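Cytosolic malate dehydrogenase (PDB 4UUO) probably catalyses the reversible, NAD-dependent oxidation of L-malate to oxaloacetate. Local coordinates at residues A113-A118 and A140-L145; T133-A138 and K148-M153; L99-G104 and W327-L332; I268-N273 and F284-T289. All coordinates share one frame; numbering follows the deposited sequence.

Contacts 1 and 2 lie in the NAD-binding domain. Their centres are about 12 Å apart, and W150 of contact 2 packs against L114, A142 and L145 of contact 1. Their segments alternate along the chain, and W150 links the two. Contact 3 encloses the other three in sequence: it joins helix 96-117, also used by contact 1, to the end of helix 306-329, and its centre is about 15 Å from that of contact 2. Contact 4 follows contact 2 along the chain, inside an antiparallel sheet; its P269 touches W150 of contact 2. Of the four, only contact 3 has its segments in different domains; the touch of W150 on P269 is a second meeting of the two.

Contact 1. Residues A113-A118 and A140-L145; sequences ALNDYA and ASAPKL
In the Rossmann-type NAD-binding domain, N115 in the last turn of helix 96-117 reaches into the loop A142-L145, which leads from helix 131-139 to strand 150-152. The contact rests on one asparagine amide. With CG anti to the backbone N (chi1 -171°), N115 swings its amide off the helix flank and over the bend of the loop. OD1 then accepts the backbone N-H of K144 at 2.8 Å. This bond is moderately bent, and the donor lies tilted 17° from the carbonyl plane of the amide. P143 N lies 3.3 Å from the same OD1, but a proline nitrogen has no hydrogen to give, so this neighbour contributes packing alone. The proline ring crosses the N115 side chain at about a right angle, with P143 CD 3.5 Å from N115 ND2. On the stem of the asparagine, CB meets the methyl CB of A142, also at 3.5 Å. The other end of the amide turns back to its own helix: ND2 makes a weak hydrogen bond to D116 OD1, which should help to fix which way round the amide sits. D116 in turn forms a salt bridge with K112 through OD2. An apolar touch one residue earlier completes the contact, L114 CB lying 4.2 Å from L145 CD1. L114, A142 and L145 all pack on W150 of strand 150-152, the edge strand of the parallel sheet, while S141 bonds back to I137 of helix 131-139 and A113 and L114 lean on F76 of helix 72-76.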
loop_
_atom_site.group_PDB
_atom_site.type_symbol
_atom_site.label_atom_id
_atom_site.label_comp_id
_atom_site.label_asym_id
_atom_site.label_seq_id
_atom_site.Cartn_x
_atom_site.Cartn_y
_atom_site.Cartn_z
ATOM N N ALA A 113 3.035 -15.053 24.321
ATOM C CA ALA A 113 2.472 -15.726 23.151
ATOM C C ALA A 113 3.587 -16.115 22.181
ATOM O O ALA A 113 3.655 -17.255 21.714
ATOM C CB ALA A 113 1.446 -14.836 22.461
ATOM N N LEU A 114 4.460 -15.152 21.891
ATOM C CA LEU A 114 5.651 -15.396 21.092
ATOM C C LEU A 114 6.478 -16.520 21.699
ATOM O O LEU A 114 6.847 -17.472 21.020
ATOM C CB LEU A 114 6.496 -14.127 20.988
ATOM C CG LEU A 114 5.950 -12.990 20.125
ATOM C CD1 LEU A 114 6.567 -11.658 20.541
ATOM C CD2 LEU A 114 6.197 -13.269 18.643
ATOM N N ASN A 115 6.742 -16.403 22.996
ATOM C CA ASN A 115 7.580 -17.358 23.718
ATOM C C ASN A 115 7.104 -18.802 23.606
ATOM O O ASN A 115 7.890 -19.703 23.310
ATOM C CB ASN A 115 7.657 -16.968 25.195
ATOM C CG ASN A 115 8.684 -17.773 25.955
ATOM O OD1 ASN A 115 9.885 -17.568 25.795
ATOM N ND2 ASN A 115 8.219 -18.686 26.797
ATOM N N ASP A 116 5.815 -19.011 23.842
ATOM C CA ASP A 116 5.243 -20.351 23.825
ATOM C C ASP A 116 4.998 -20.859 22.405
ATOM O O ASP A 116 5.362 -21.985 22.066
ATOM C CB ASP A 116 3.931 -20.380 24.617
ATOM C CG ASP A 116 4.097 -19.899 26.053
ATOM O OD1 ASP A 116 5.147 -20.180 26.666
ATOM O OD2 ASP A 116 3.172 -19.238 26.571
ATOM N N TYR A 117 4.394 -20.017 21.574
ATOM C CA TYR A 117 3.865 -20.471 20.294
ATOM C C TYR A 117 4.778 -20.198 19.098
ATOM O O TYR A 117 4.887 -21.031 18.201
ATOM C CB TYR A 117 2.492 -19.838 20.060
ATOM C CG TYR A 117 1.517 -20.127 21.178
ATOM C CD1 TYR A 117 1.173 -21.435 21.500
ATOM C CD2 TYR A 117 0.959 -19.100 21.932
ATOM C CE1 TYR A 117 0.290 -21.714 22.529
ATOM C CE2 TYR A 117 0.072 -19.370 22.965
ATOM C CZ TYR A 117 -0.257 -20.681 23.257
ATOM O OH TYR A 117 -1.138 -20.964 24.279
ATOM N N ALA A 118 5.430 -19.039 19.078
ATOM C CA ALA A 118 6.272 -18.680 17.939
ATOM C C ALA A 118 7.545 -19.514 17.911
ATOM O O ALA A 118 7.894 -20.172 18.896
ATOM C CB ALA A 118 6.618 -17.189 17.964
ATOM N N ALA A 140 10.431 -9.243 28.460
ATOM C CA ALA A 140 10.478 -9.648 29.864
ATOM C C ALA A 140 9.442 -10.714 30.190
ATOM O O ALA A 140 9.429 -11.261 31.293
ATOM C CB ALA A 140 10.284 -8.439 30.765
ATOM N N SER A 141 8.570 -10.999 29.230
ATOM C CA SER A 141 7.538 -12.008 29.410
ATOM C C SER A 141 7.925 -13.308 28.710
ATOM O O SER A 141 7.277 -14.337 28.889
ATOM C CB SER A 141 6.196 -11.499 28.881
ATOM O OG SER A 141 5.845 -10.262 29.478
ATOM N N ALA A 142 8.992 -13.251 27.919
ATOM C CA ALA A 142 9.442 -14.400 27.141
ATOM C C ALA A 142 10.783 -14.935 27.640
ATOM O O ALA A 142 11.835 -14.483 27.186
ATOM C CB ALA A 142 9.540 -14.024 25.673
ATOM N N PRO A 143 10.751 -15.909 28.569
ATOM C CA PRO A 143 11.968 -16.443 29.206
ATOM C C PRO A 143 12.835 -17.313 28.287
ATOM O O PRO A 143 14.033 -17.454 28.543
ATOM C CB PRO A 143 11.420 -17.292 30.373
ATOM C CG PRO A 143 9.980 -16.912 30.520
ATOM C CD PRO A 143 9.531 -16.493 29.149
ATOM N N LYS A 144 12.236 -17.892 27.250
ATOM C CA LYS A 144 12.952 -18.785 26.345
ATOM C C LYS A 144 13.715 -17.991 25.288
ATOM O O LYS A 144 14.766 -18.423 24.811
ATOM C CB LYS A 144 11.971 -19.762 25.683
ATOM C CG LYS A 144 12.588 -20.747 24.705
ATOM C CD LYS A 144 11.519 -21.600 24.027
ATOM C CE LYS A 144 12.148 -22.650 23.116
ATOM N NZ LYS A 144 11.126 -23.441 22.369
ATOM N N LEU A 145 13.188 -16.820 24.941
ATOM C CA LEU A 145 13.752 -15.997 23.877
ATOM C C LEU A 145 14.952 -15.170 24.335
ATOM O O LEU A 145 14.927 -14.575 25.409
ATOM C CB LEU A 145 12.677 -15.070 23.311
ATOM C CG LEU A 145 11.517 -15.752 22.585
ATOM C CD1 LEU A 145 10.553 -14.721 22.039
ATOM C CD2 LEU A 145 12.037 -16.633 21.467
#

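Contact 2. Residues T133-A138 and K148-M153; sequences TNCLIA and KNWCAM
The carbonyl oxygen N134 O receives two backbone N-H groups, that of A138 at 3.0 Å and, weakly, that of I137, and the helical turn so closed presents A138 to the indole of W150. No hydrogen bond crosses between T133-A138 and K148-M153; apolar groups make up the contact. The methyl A138 CB meets the outer corner of the six-membered ring, 3.4 Å from W150 CZ3, approaching obliquely. One turn earlier, C135 does the rest. Its sulfur stands anti to the backbone N (chi1 -179°), which carries it out from the helix to the base of the tryptophan, with SG 3.7 Å from W150 CB. The same SG lies 5.3 Å from the centroid of the five-membered ring, 63° off the ring normal, an oblique sulfur-aromatic contact. Further along, C135 CB and A152 CB are 4.3 Å apart where the backbones are nearest; the short axes approach to 8.0 Å and run nearly antiparallel, at 161°. Both faces of the ring have a neighbour, with C135 O above one face, 4.2 Å from the plane and displaced toward the rim, and N149 CB above the opposite face, likewise displaced. Helix 131-139 and strand 150-152 are the second and third members of a beta-alpha-beta crossover that starts with strand 123-126. Strand 150-152 lies at the edge of the parallel sheet, C151 bonding to V126 of the neighbouring strand and A152 to A267 of strand 264-269. On its outer side the helix is covered by helix 306-329, where L136 and I137 meet W327.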
loop_
_atom_site.group_PDB
_atom_site.type_symbol
_atom_site.label_atom_id
_atom_site.label_comp_id
_atom_site.label_asym_id
_atom_site.label_seq_id
_atom_site.Cartn_x
_atom_site.Cartn_y
_atom_site.Cartn_z
ATOM N N THR A 133 9.519 0.700 25.095
ATOM C CA THR A 133 9.086 0.176 26.391
ATOM C C THR A 133 8.161 -1.028 26.219
ATOM O O THR A 133 8.254 -1.994 26.977
ATOM C CB THR A 133 8.387 1.255 27.240
ATOM O OG1 THR A 133 9.280 2.359 27.438
ATOM C CG2 THR A 133 8.005 0.697 28.596
ATOM N N ASN A 134 7.280 -0.975 25.219
ATOM C CA ASN A 134 6.443 -2.125 24.879
ATOM C C ASN A 134 7.287 -3.357 24.557
ATOM O O ASN A 134 7.024 -4.458 25.050
ATOM C CB ASN A 134 5.526 -1.798 23.698
ATOM C CG ASN A 134 4.344 -0.932 24.096
ATOM O OD1 ASN A 134 3.936 -0.914 25.261
ATOM N ND2 ASN A 134 3.772 -0.224 23.123
ATOM N N CYS A 135 8.304 -3.161 23.725
ATOM C CA CYS A 135 9.205 -4.236 23.366
ATOM C C CYS A 135 9.883 -4.812 24.609
ATOM O O CYS A 135 10.157 -6.013 24.684
ATOM C CB CYS A 135 10.247 -3.740 22.368
ATOM S SG CYS A 135 11.400 -5.012 21.828
ATOM N N LEU A 136 10.138 -3.956 25.594
ATOM C CA LEU A 136 10.769 -4.401 26.836
ATOM C C LEU A 136 9.805 -5.236 27.686
ATOM O O LEU A 136 10.224 -6.132 28.422
ATOM C CB LEU A 136 11.278 -3.202 27.643
ATOM C CG LEU A 136 12.245 -3.549 28.783
ATOM C CD1 LEU A 136 13.604 -3.941 28.224
ATOM C CD2 LEU A 136 12.381 -2.409 29.794
ATOM N N ILE A 137 8.516 -4.929 27.587
ATOM C CA ILE A 137 7.493 -5.690 28.296
ATOM C C ILE A 137 7.396 -7.090 27.710
ATOM O O ILE A 137 7.365 -8.083 28.438
ATOM C CB ILE A 137 6.096 -5.018 28.211
ATOM C CG1 ILE A 137 6.141 -3.564 28.704
ATOM C CG2 ILE A 137 5.065 -5.845 28.963
ATOM C CD1 ILE A 137 6.817 -3.384 30.026
ATOM N N ALA A 138 7.343 -7.154 26.383
ATOM C CA ALA A 138 7.238 -8.422 25.679
ATOM C C ALA A 138 8.461 -9.280 25.957
ATOM O O ALA A 138 8.343 -10.462 26.296
ATOM C CB ALA A 138 7.078 -8.188 24.192
ATOM N N LYS A 148 18.137 -11.212 20.750
ATOM C CA LYS A 148 18.314 -11.075 19.309
ATOM C C LYS A 148 16.970 -11.168 18.600
ATOM O O LYS A 148 16.853 -10.843 17.413
ATOM C CB LYS A 148 19.261 -12.148 18.778
ATOM C CG LYS A 148 18.768 -13.565 19.017
ATOM C CD LYS A 148 19.680 -14.593 18.362
ATOM C CE LYS A 148 19.169 -16.008 18.594
ATOM N NZ LYS A 148 17.740 -16.158 18.192
ATOM N N ASN A 149 15.958 -11.621 19.340
ATOM C CA ASN A 149 14.611 -11.795 18.807
ATOM C C ASN A 149 13.863 -10.474 18.716
ATOM O O ASN A 149 12.848 -10.369 18.031
ATOM C CB ASN A 149 13.815 -12.779 19.670
ATOM C CG ASN A 149 14.526 -14.112 19.847
ATOM O OD1 ASN A 149 15.210 -14.343 20.846
ATOM N ND2 ASN A 149 14.367 -14.996 18.870
ATOM N N TRP A 150 14.377 -9.460 19.402
ATOM C CA TRP A 150 13.603 -8.249 19.645
ATOM C C TRP A 150 14.155 -7.006 18.964
ATOM O O TRP A 150 15.369 -6.844 18.805
ATOM C CB TRP A 150 13.498 -7.998 21.154
ATOM C CG TRP A 150 12.949 -9.172 21.920
ATOM C CD1 TRP A 150 13.661 -10.112 22.612
ATOM C CD2 TRP A 150 11.567 -9.532 22.059
ATOM N NE1 TRP A 150 12.805 -11.032 23.177
ATOM C CE2 TRP A 150 11.516 -10.699 22.853
ATOM C CE3 TRP A 150 10.369 -8.979 21.594
ATOM C CZ2 TRP A 150 10.312 -11.320 23.191
ATOM C CZ3 TRP A 150 9.180 -9.598 21.926
ATOM C CH2 TRP A 150 9.161 -10.757 22.720
ATOM N N CYS A 151 13.235 -6.133 18.561
ATOM C CA CYS A 151 13.564 -4.832 17.999
ATOM C C CYS A 151 12.342 -3.923 18.037
ATOM O O CYS A 151 11.226 -4.364 17.769
ATOM C CB CYS A 151 14.073 -4.966 16.563
ATOM S SG CYS A 151 14.403 -3.385 15.754
ATOM N N ALA A 152 12.551 -2.659 18.392
ATOM C CA ALA A 152 11.508 -1.647 18.246
ATOM C C ALA A 152 11.851 -0.790 17.032
ATOM O O ALA A 152 13.026 -0.647 16.690
ATOM C CB ALA A 152 11.380 -0.795 19.511
ATOM N N MET A 153 10.843 -0.225 16.371
ATOM C CA MET A 153 11.098 0.481 15.113
ATOM C C MET A 153 11.480 1.953 15.283
ATOM O O MET A 153 10.748 2.734 15.900
ATOM C CB MET A 153 9.883 0.393 14.190
ATOM C CG MET A 153 10.141 0.989 12.817
ATOM S SD MET A 153 8.657 1.075 11.803
ATOM C CE MET A 153 7.633 2.156 12.809
#

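Contact 3. Residues L99-G104 and W327-L332; sequences LLAKNG and WKVLGL
V329 has chi1 at -46°, which sets CG1 opposite its carbonyl carbon and wedges CG2 between the carbonyl and the backbone N; CG2 is the branch that reaches across to A101. It rests against the backbone of helix 96-117, 3.6 Å from A101 CA, with A101 CB close by at 3.8 Å. L330 follows with chi1 at -94° and chi2 at 49°, which turn its CD1 toward the same helix. That methyl comes to 4.2 Å from G104 CA, where the glycine has no side chain to intervene, and to 4.1 Å from L100 O. The contact is thus two methyl groups laid on a helix surface formed by A101, G104 and the backbone of L100, without any hydrogen bond across it. It joins the C-terminal end of helix 306-329, of the alpha/beta C-terminal domain, to a helix of the NAD-binding domain. Helix 306-329 is closed here by a Schellman motif: G331 has positive phi, L332 N bonds to W327 O at 3.0 Å, and G331 N bonds weakly to K328 O. On helix 96-117, N103, predicted to bind NAD, is fixed from its own segment. Its ND2 gives a hydrogen bond to L99 O at 2.7 Å, and N103 N reaches that oxygen from the opposite face of the carbonyl plane. N103 OD1 accepts from the backbone of F88, while L100 packs on T133 of helix 131-139.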
loop_
_atom_site.group_PDB
_atom_site.type_symbol
_atom_site.label_atom_id
_atom_site.label_comp_id
_atom_site.label_asym_id
_atom_site.label_seq_id
_atom_site.Cartn_x
_atom_site.Cartn_y
_atom_site.Cartn_z
ATOM N N LEU A 99 -1.178 4.786 29.923
ATOM C CA LEU A 99 -0.742 4.223 28.651
ATOM C C LEU A 99 0.068 2.949 28.856
ATOM O O LEU A 99 -0.147 1.945 28.172
ATOM C CB LEU A 99 0.088 5.245 27.867
ATOM C CG LEU A 99 0.386 4.842 26.419
ATOM C CD1 LEU A 99 -0.910 4.780 25.613
ATOM C CD2 LEU A 99 1.392 5.782 25.768
ATOM N N LEU A 100 1.001 2.997 29.800
ATOM C CA LEU A 100 1.890 1.871 30.060
ATOM C C LEU A 100 1.143 0.711 30.709
ATOM O O LEU A 100 1.501 -0.448 30.518
ATOM C CB LEU A 100 3.059 2.309 30.941
ATOM C CG LEU A 100 4.074 3.200 30.223
ATOM C CD1 LEU A 100 5.102 3.750 31.193
ATOM C CD2 LEU A 100 4.749 2.420 29.113
ATOM N N ALA A 101 0.101 1.027 31.469
ATOM C CA ALA A 101 -0.709 -0.007 32.097
ATOM C C ALA A 101 -1.436 -0.828 31.042
ATOM O O ALA A 101 -1.357 -2.058 31.043
ATOM C CB ALA A 101 -1.704 0.609 33.071
ATOM N N LYS A 102 -2.135 -0.138 30.141
ATOM C CA LYS A 102 -2.935 -0.792 29.110
ATOM C C LYS A 102 -2.067 -1.563 28.120
ATOM O O LYS A 102 -2.372 -2.707 27.773
ATOM C CB LYS A 102 -3.796 0.239 28.371
ATOM C CG LYS A 102 -4.994 0.737 29.178
ATOM C CD LYS A 102 -5.896 -0.425 29.598
ATOM C CE LYS A 102 -6.963 0.001 30.600
ATOM N NZ LYS A 102 -7.999 0.877 29.988
ATOM N N ASN A 103 -0.982 -0.943 27.676
ATOM C CA ASN A 103 -0.087 -1.583 26.720
ATOM C C ASN A 103 0.722 -2.693 27.365
ATOM O O ASN A 103 1.087 -3.670 26.705
ATOM C CB ASN A 103 0.841 -0.552 26.088
ATOM C CG ASN A 103 0.131 0.307 25.069
ATOM O OD1 ASN A 103 -0.111 -0.132 23.950
ATOM N ND2 ASN A 103 -0.226 1.531 25.456
ATOM N N GLY A 104 0.995 -2.538 28.656
ATOM C CA GLY A 104 1.674 -3.565 29.422
ATOM C C GLY A 104 0.927 -4.886 29.376
ATOM O O GLY A 104 1.526 -5.935 29.143
ATOM N N TRP A 327 7.069 -0.981 35.377
ATOM C CA TRP A 327 7.165 -1.922 36.489
ATOM C C TRP A 327 6.219 -1.499 37.608
ATOM O O TRP A 327 5.595 -2.332 38.266
ATOM C CB TRP A 327 8.597 -2.021 37.030
ATOM C CG TRP A 327 9.702 -2.308 36.028
ATOM C CD1 TRP A 327 10.995 -1.879 36.115
ATOM C CD2 TRP A 327 9.624 -3.086 34.817
ATOM N NE1 TRP A 327 11.723 -2.330 35.042
ATOM C CE2 TRP A 327 10.906 -3.072 34.230
ATOM C CE3 TRP A 327 8.599 -3.779 34.168
ATOM C CZ2 TRP A 327 11.188 -3.729 33.033
ATOM C CZ3 TRP A 327 8.882 -4.434 32.982
ATOM C CH2 TRP A 327 10.166 -4.405 32.428
ATOM N N LYS A 328 6.113 -0.189 37.804
ATOM C CA LYS A 328 5.242 0.383 38.823
ATOM C C LYS A 328 3.768 -0.003 38.643
ATOM O O LYS A 328 3.125 -0.444 39.592
ATOM C CB LYS A 328 5.388 1.904 38.822
ATOM C CG LYS A 328 4.721 2.601 39.983
ATOM C CD LYS A 328 4.787 4.100 39.788
ATOM C CE LYS A 328 3.999 4.829 40.849
ATOM N NZ LYS A 328 3.934 6.289 40.571
ATOM N N VAL A 329 3.236 0.157 37.432
ATOM C CA VAL A 329 1.822 -0.127 37.182
ATOM C C VAL A 329 1.576 -1.578 36.779
ATOM O O VAL A 329 0.431 -1.981 36.546
ATOM C CB VAL A 329 1.243 0.778 36.079
ATOM C CG1 VAL A 329 1.657 2.225 36.304
ATOM C CG2 VAL A 329 1.681 0.291 34.708
ATOM N N LEU A 330 2.649 -2.356 36.679
ATOM C CA LEU A 330 2.527 -3.783 36.405
ATOM C C LEU A 330 2.698 -4.563 37.697
ATOM O O LEU A 330 2.608 -5.791 37.708
ATOM C CB LEU A 330 3.553 -4.242 35.373
ATOM C CG LEU A 330 3.089 -4.273 33.919
ATOM C CD1 LEU A 330 2.422 -2.973 33.553
ATOM C CD2 LEU A 330 4.261 -4.554 32.987
ATOM N N GLY A 331 2.954 -3.839 38.783
ATOM C CA GLY A 331 3.131 -4.447 40.088
ATOM C C GLY A 331 4.265 -5.453 40.120
ATOM O O GLY A 331 4.104 -6.566 40.628
ATOM N N LEU A 332 5.415 -5.057 39.583
ATOM C CA LEU A 332 6.539 -5.972 39.420
ATOM C C LEU A 332 7.615 -5.799 40.488
ATOM O O LEU A 332 7.773 -4.721 41.064
ATOM C CB LEU A 332 7.143 -5.804 38.025
ATOM C CG LEU A 332 6.150 -6.206 36.933
ATOM C CD1 LEU A 332 6.765 -6.105 35.562
ATOM C CD2 LEU A 332 5.623 -7.619 37.189
#

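Contact 4. Residues I268-N273 and F284-T289; sequences IPVPDN and FSFPVT
The side chains of I268 and F286 cross at about a right angle, with I268 CG1 4.0 Å from F286 CD2 and placed obliquely to the ring. I268 brings this carbon there because CG1 sits between its backbone N and carbonyl carbon (chi1 64°), and CD1 continues to V288 CG1 at 4.4 Å. V270 and F284, by contrast, lie side by side and point the same way, V270 CG2 being 3.6 Å from F284 CB. The other branch of the valine, CG1, approaches the F286 ring obliquely at CZ, 4.2 Å away. F286 is further hemmed in on one face by F284 CD1, 3.5 Å above the ring plane and offset toward the rim. The backbones are joined by two hydrogen bonds: I268 N to F284 O and F284 N to I268 O, each 2.9 Å. F284 also packs on helix 306-329, through L312 and L319, and I268 and F286 both meet V298. I268 and F284 form an antiparallel hydrogen-bonded pair near the end of strand 264-269, in the three-stranded antiparallel sheet of the C-terminal alpha/beta domain of the lactate/malate dehydrogenase superfamily.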
loop_
_atom_site.group_PDB
_atom_site.type_symbol
_atom_site.label_atom_id
_atom_site.label_comp_id
_atom_site.label_asym_id
_atom_site.label_seq_id
_atom_site.Cartn_x
_atom_site.Cartn_y
_atom_site.Cartn_z
ATOM N N ILE A 268 17.299 -1.883 19.691
ATOM C CA ILE A 268 17.562 -3.244 20.125
ATOM C C ILE A 268 17.872 -3.277 21.617
ATOM O O ILE A 268 18.241 -2.255 22.199
ATOM C CB ILE A 268 18.731 -3.852 19.338
ATOM C CG1 ILE A 268 20.020 -3.074 19.625
ATOM C CG2 ILE A 268 18.413 -3.859 17.846
ATOM C CD1 ILE A 268 21.252 -3.655 18.965
ATOM N N PRO A 269 17.699 -4.449 22.249
ATOM C CA PRO A 269 18.125 -4.584 23.647
ATOM C C PRO A 269 19.604 -4.280 23.776
ATOM O O PRO A 269 20.395 -4.887 23.050
ATOM C CB PRO A 269 17.838 -6.050 23.966
ATOM C CG PRO A 269 16.755 -6.434 23.001
ATOM C CD PRO A 269 17.029 -5.664 21.750
ATOM N N VAL A 270 19.967 -3.349 24.655
ATOM C CA VAL A 270 21.365 -2.947 24.790
ATOM C C VAL A 270 22.236 -4.162 25.062
ATOM O O VAL A 270 21.994 -4.907 26.017
ATOM C CB VAL A 270 21.573 -1.913 25.916
ATOM C CG1 VAL A 270 22.991 -1.381 25.874
ATOM C CG2 VAL A 270 20.593 -0.769 25.776
ATOM N N PRO A 271 23.236 -4.384 24.195
ATOM C CA PRO A 271 24.190 -5.492 24.330
ATOM C C PRO A 271 24.955 -5.426 25.644
ATOM O O PRO A 271 24.995 -4.367 26.277
ATOM C CB PRO A 271 25.136 -5.295 23.140
ATOM C CG PRO A 271 24.337 -4.518 22.145
ATOM C CD PRO A 271 23.459 -3.609 22.962
ATOM N N ASP A 272 25.553 -6.543 26.044
ATOM C CA ASP A 272 26.346 -6.598 27.267
ATOM C C ASP A 272 27.544 -5.661 27.176
ATOM O O ASP A 272 28.021 -5.150 28.185
ATOM C CB ASP A 272 26.802 -8.031 27.530
ATOM C CG ASP A 272 25.651 -9.012 27.507
ATOM O OD1 ASP A 272 25.244 -9.423 26.400
ATOM O OD2 ASP A 272 25.136 -9.355 28.592
ATOM N N ASN A 273 28.011 -5.435 25.952
ATOM C CA ASN A 273 29.104 -4.506 25.675
ATOM C C ASN A 273 28.784 -3.071 26.105
ATOM O O ASN A 273 29.683 -2.309 26.454
ATOM C CB ASN A 273 29.448 -4.549 24.180
ATOM C CG ASN A 273 30.501 -3.530 23.786
ATOM O OD1 ASN A 273 30.176 -2.430 23.338
ATOM N ND2 ASN A 273 31.771 -3.893 23.944
ATOM N N PHE A 284 17.176 0.243 23.214
ATOM C CA PHE A 284 17.815 1.485 22.778
ATOM C C PHE A 284 18.126 1.454 21.281
ATOM O O PHE A 284 18.589 0.439 20.760
ATOM C CB PHE A 284 19.101 1.713 23.585
ATOM C CG PHE A 284 19.585 3.140 23.591
ATOM C CD1 PHE A 284 20.421 3.608 22.594
ATOM C CD2 PHE A 284 19.219 4.003 24.614
ATOM C CE1 PHE A 284 20.872 4.916 22.610
ATOM C CE2 PHE A 284 19.665 5.312 24.636
ATOM C CZ PHE A 284 20.490 5.769 23.633
ATOM N N SER A 285 17.879 2.565 20.592
ATOM C CA SER A 285 18.133 2.634 19.157
ATOM C C SER A 285 19.595 2.966 18.877
ATOM O O SER A 285 20.132 3.926 19.426
ATOM C CB SER A 285 17.214 3.667 18.492
ATOM O OG SER A 285 17.369 3.668 17.079
ATOM N N PHE A 286 20.225 2.166 18.018
ATOM C CA PHE A 286 21.625 2.351 17.645
ATOM C C PHE A 286 21.809 2.433 16.136
ATOM O O PHE A 286 20.979 1.928 15.378
ATOM C CB PHE A 286 22.484 1.200 18.180
ATOM C CG PHE A 286 22.607 1.167 19.671
ATOM C CD1 PHE A 286 23.629 1.851 20.310
ATOM C CD2 PHE A 286 21.711 0.435 20.435
ATOM C CE1 PHE A 286 23.749 1.816 21.691
ATOM C CE2 PHE A 286 21.823 0.393 21.813
ATOM C CZ PHE A 286 22.843 1.084 22.444
ATOM N N PRO A 287 22.905 3.067 15.692
ATOM C CA PRO A 287 23.354 2.854 14.316
ATOM C C PRO A 287 23.899 1.438 14.206
ATOM O O PRO A 287 24.876 1.097 14.883
ATOM C CB PRO A 287 24.454 3.907 14.126
ATOM C CG PRO A 287 24.959 4.175 15.499
ATOM C CD PRO A 287 23.774 4.008 16.419
ATOM N N VAL A 288 23.252 0.607 13.398
ATOM C CA VAL A 288 23.645 -0.789 13.311
ATOM C C VAL A 288 23.875 -1.242 11.876
ATOM O O VAL A 288 23.204 -0.795 10.941
ATOM C CB VAL A 288 22.591 -1.722 13.961
ATOM C CG1 VAL A 288 22.324 -1.314 15.402
ATOM C CG2 VAL A 288 21.305 -1.722 13.160
ATOM N N THR A 289 24.857 -2.119 11.714
ATOM C CA THR A 289 25.012 -2.890 10.492
ATOM C C THR A 289 24.292 -4.220 10.724
ATOM O O THR A 289 24.031 -4.591 11.874
ATOM C CB THR A 289 26.508 -3.103 10.135
ATOM O OG1 THR A 289 26.621 -3.768 8.872
ATOM C CG2 THR A 289 27.220 -3.924 11.205
#